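PDB 3WA7: tannase from Lactobacillus plantarum, which hydrolyses the galloyl ester bonds of tannins, releasing gallic acid, and is an alpha/beta-hydrolase enzyme. Local coordinates for residues A[295-300]-A[327-332]. Sequence-based numbering, arbitrary orientation.
With SO4 (sulfate ion), chain B.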
loop_
_atom_site.group_PDB
_atom_site.type_symbol
_atom_site.label_atom_id
_atom_site.label_comp_id
_atom_site.label_asym_id
_atom_site.label_seq_id
_atom_site.Cartn_x
_atom_site.Cartn_y
_atom_site.Cartn_z
ATOM N N VAL A 295 -3.011 20.580 9.810
ATOM C CA VAL A 295 -1.987 19.548 9.702
ATOM C C VAL A 295 -1.685 19.226 8.246
ATOM O O VAL A 295 -0.523 19.119 7.857
ATOM C CB VAL A 295 -2.414 18.256 10.443
ATOM C CG1 VAL A 295 -1.381 17.155 10.233
ATOM C CG2 VAL A 295 -2.560 18.546 11.928
ATOM N N VAL A 296 -2.731 19.070 7.439
ATOM C CA VAL A 296 -2.538 18.777 6.027
ATOM C C VAL A 296 -1.786 19.936 5.373
ATOM O O VAL A 296 -0.831 19.726 4.628
ATOM C CB VAL A 296 -3.886 18.575 5.306
ATOM C CG1 VAL A 296 -3.651 18.281 3.830
ATOM C CG2 VAL A 296 -4.650 17.435 5.957
ATOM N N ARG A 297 -2.211 21.161 5.668
ATOM C CA ARG A 297 -1.565 22.346 5.100
ATOM C C ARG A 297 -0.090 22.393 5.496
ATOM O O ARG A 297 0.789 22.628 4.665
ATOM C CB ARG A 297 -2.258 23.624 5.595
ATOM C CG ARG A 297 -1.678 24.903 4.999
ATOM C CD ARG A 297 -2.251 26.173 5.642
ATOM N NE ARG A 297 -3.714 26.200 5.635
ATOM C CZ ARG A 297 -4.468 26.020 6.716
ATOM N NH1 ARG A 297 -3.900 25.801 7.898
ATOM N NH2 ARG A 297 -5.789 26.059 6.618
ATOM N N GLN A 298 0.173 22.163 6.774
ATOM C CA GLN A 298 1.532 22.194 7.295
ATOM C C GLN A 298 2.431 21.101 6.725
ATOM O O GLN A 298 3.634 21.308 6.533
ATOM C CB GLN A 298 1.479 22.130 8.825
ATOM C CG GLN A 298 0.939 23.427 9.408
ATOM C CD GLN A 298 0.241 23.270 10.744
ATOM O OE1 GLN A 298 -0.322 24.232 11.265
ATOM N NE2 GLN A 298 0.273 22.068 11.303
ATOM N N LEU A 299 1.851 19.942 6.443
ATOM C CA LEU A 299 2.618 18.840 5.886
ATOM C C LEU A 299 3.046 19.201 4.465
ATOM O O LEU A 299 4.147 18.864 4.033
ATOM C CB LEU A 299 1.773 17.567 5.885
ATOM C CG LEU A 299 2.488 16.249 5.597
ATOM C CD1 LEU A 299 3.696 16.077 6.516
ATOM C CD2 LEU A 299 1.499 15.118 5.805
ATOM N N LEU A 300 2.178 19.898 3.740
ATOM C CA LEU A 300 2.511 20.310 2.381
ATOM C C LEU A 300 3.546 21.436 2.409
ATOM O O LEU A 300 4.387 21.541 1.515
ATOM C CB LEU A 300 1.242 20.738 1.634
ATOM C CG LEU A 300 0.438 19.528 1.142
ATOM C CD1 LEU A 300 -1.001 19.920 0.829
ATOM C CD2 LEU A 300 1.120 18.945 -0.088
ATOM N N VAL A 327 9.402 28.614 3.369
ATOM C CA VAL A 327 8.029 28.545 2.882
ATOM C C VAL A 327 7.225 28.887 4.134
ATOM O O VAL A 327 7.140 28.085 5.067
ATOM C CB VAL A 327 7.668 27.124 2.402
ATOM C CG1 VAL A 327 6.266 27.122 1.811
ATOM C CG2 VAL A 327 8.683 26.645 1.372
ATOM N N THR A 328 6.642 30.081 4.154
ATOM C CA THR A 328 5.913 30.550 5.327
ATOM C C THR A 328 4.405 30.353 5.388
ATOM O O THR A 328 3.808 30.508 6.453
ATOM C CB THR A 328 6.204 32.037 5.568
ATOM O OG1 THR A 328 5.812 32.795 4.417
ATOM C CG2 THR A 328 7.690 32.243 5.821
ATOM N N ASP A 329 3.777 30.028 4.268
ATOM C CA ASP A 329 2.338 29.823 4.291
ATOM C C ASP A 329 1.871 29.108 3.037
ATOM O O ASP A 329 2.625 28.945 2.078
ATOM C CB ASP A 329 1.608 31.162 4.415
ATOM C CG ASP A 329 0.302 31.046 5.187
ATOM O OD1 ASP A 329 -0.293 29.947 5.203
ATOM O OD2 ASP A 329 -0.132 32.059 5.774
ATOM N N LEU A 330 0.613 28.689 3.054
ATOM C CA LEU A 330 0.035 27.981 1.927
ATOM C C LEU A 330 -1.474 28.131 1.861
ATOM O O LEU A 330 -2.170 27.987 2.871
ATOM C CB LEU A 330 0.369 26.486 2.007
ATOM C CG LEU A 330 -0.444 25.571 1.077
ATOM C CD1 LEU A 330 -0.124 25.888 -0.375
ATOM C CD2 LEU A 330 -0.137 24.113 1.387
ATOM N N ASP A 331 -1.964 28.445 0.668
ATOM C CA ASP A 331 -3.394 28.541 0.418
ATOM C C ASP A 331 -3.665 27.119 -0.077
ATOM O O ASP A 331 -3.460 26.815 -1.253
ATOM C CB ASP A 331 -3.677 29.551 -0.705
ATOM C CG ASP A 331 -5.159 29.657 -1.037
ATOM O OD1 ASP A 331 -5.891 28.663 -0.844
ATOM O OD2 ASP A 331 -5.589 30.735 -1.504
ATOM N N LEU A 332 -4.096 26.240 0.827
ATOM C CA LEU A 332 -4.342 24.844 0.475
ATOM C C LEU A 332 -5.337 24.661 -0.662
ATOM O O LEU A 332 -5.125 23.835 -1.547
ATOM C CB LEU A 332 -4.811 24.062 1.710
ATOM C CG LEU A 332 -5.089 22.567 1.519
ATOM C CD1 LEU A 332 -3.864 21.876 0.942
ATOM C CD2 LEU A 332 -5.468 21.944 2.864
HETATM S S SO4 B . -6.803 27.183 3.243
HETATM O O1 SO4 B . -5.330 27.137 3.277
HETATM O O2 SO4 B . -7.310 26.511 2.036
HETATM O O3 SO4 B . -7.345 26.517 4.442
HETATM O O4 SO4 B . -7.244 28.592 3.232
#
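Helix 291-309 packs here on the hairpin 320-323/326-330 and the start of helix 332-339; the axes of segment 295-300 and strand 327-330 approach to 8.4 Å, their N-to-C directions 141° apart, nearer antiparallel. The nearest CA pair, Arg-297 and Leu-332 at 5.9 Å, falls beyond the strand's end. No hydrogen bond joins the segments directly; branched, apolar leucines suit the buried side, which Ile-301 and Phe-320 help to line. Leu-330 lays CD2 3.7 Å from CB of Leu-300, and the side chains of Leu-300 and Leu-332 cross at about a right angle, their CD1 atoms a tight 3.5 Å apart. Centrally, with CG anti to the backbone N (chi1 -178°), the methylenes of Arg-297 lie across Leu-330, and a bend at chi3 helps bring the guanidinium edge to a sulfate. Arg-297 NE donates to sulfate O1 (3.0 Å) and NH2 to O3 (2.7 Å), while NH1 makes a salt bridge with Asp-294. With an alanine here, the sulfate would probably lose two hydrogen bonds and Asp-294 its mate. Leu-332 N, just after the N-cap Asp-331, which bonds Ala-334 N, also binds O1. Arginine charge and N-terminal amides thus probably together draw in this anion, itself probably from the crystallisation liquor.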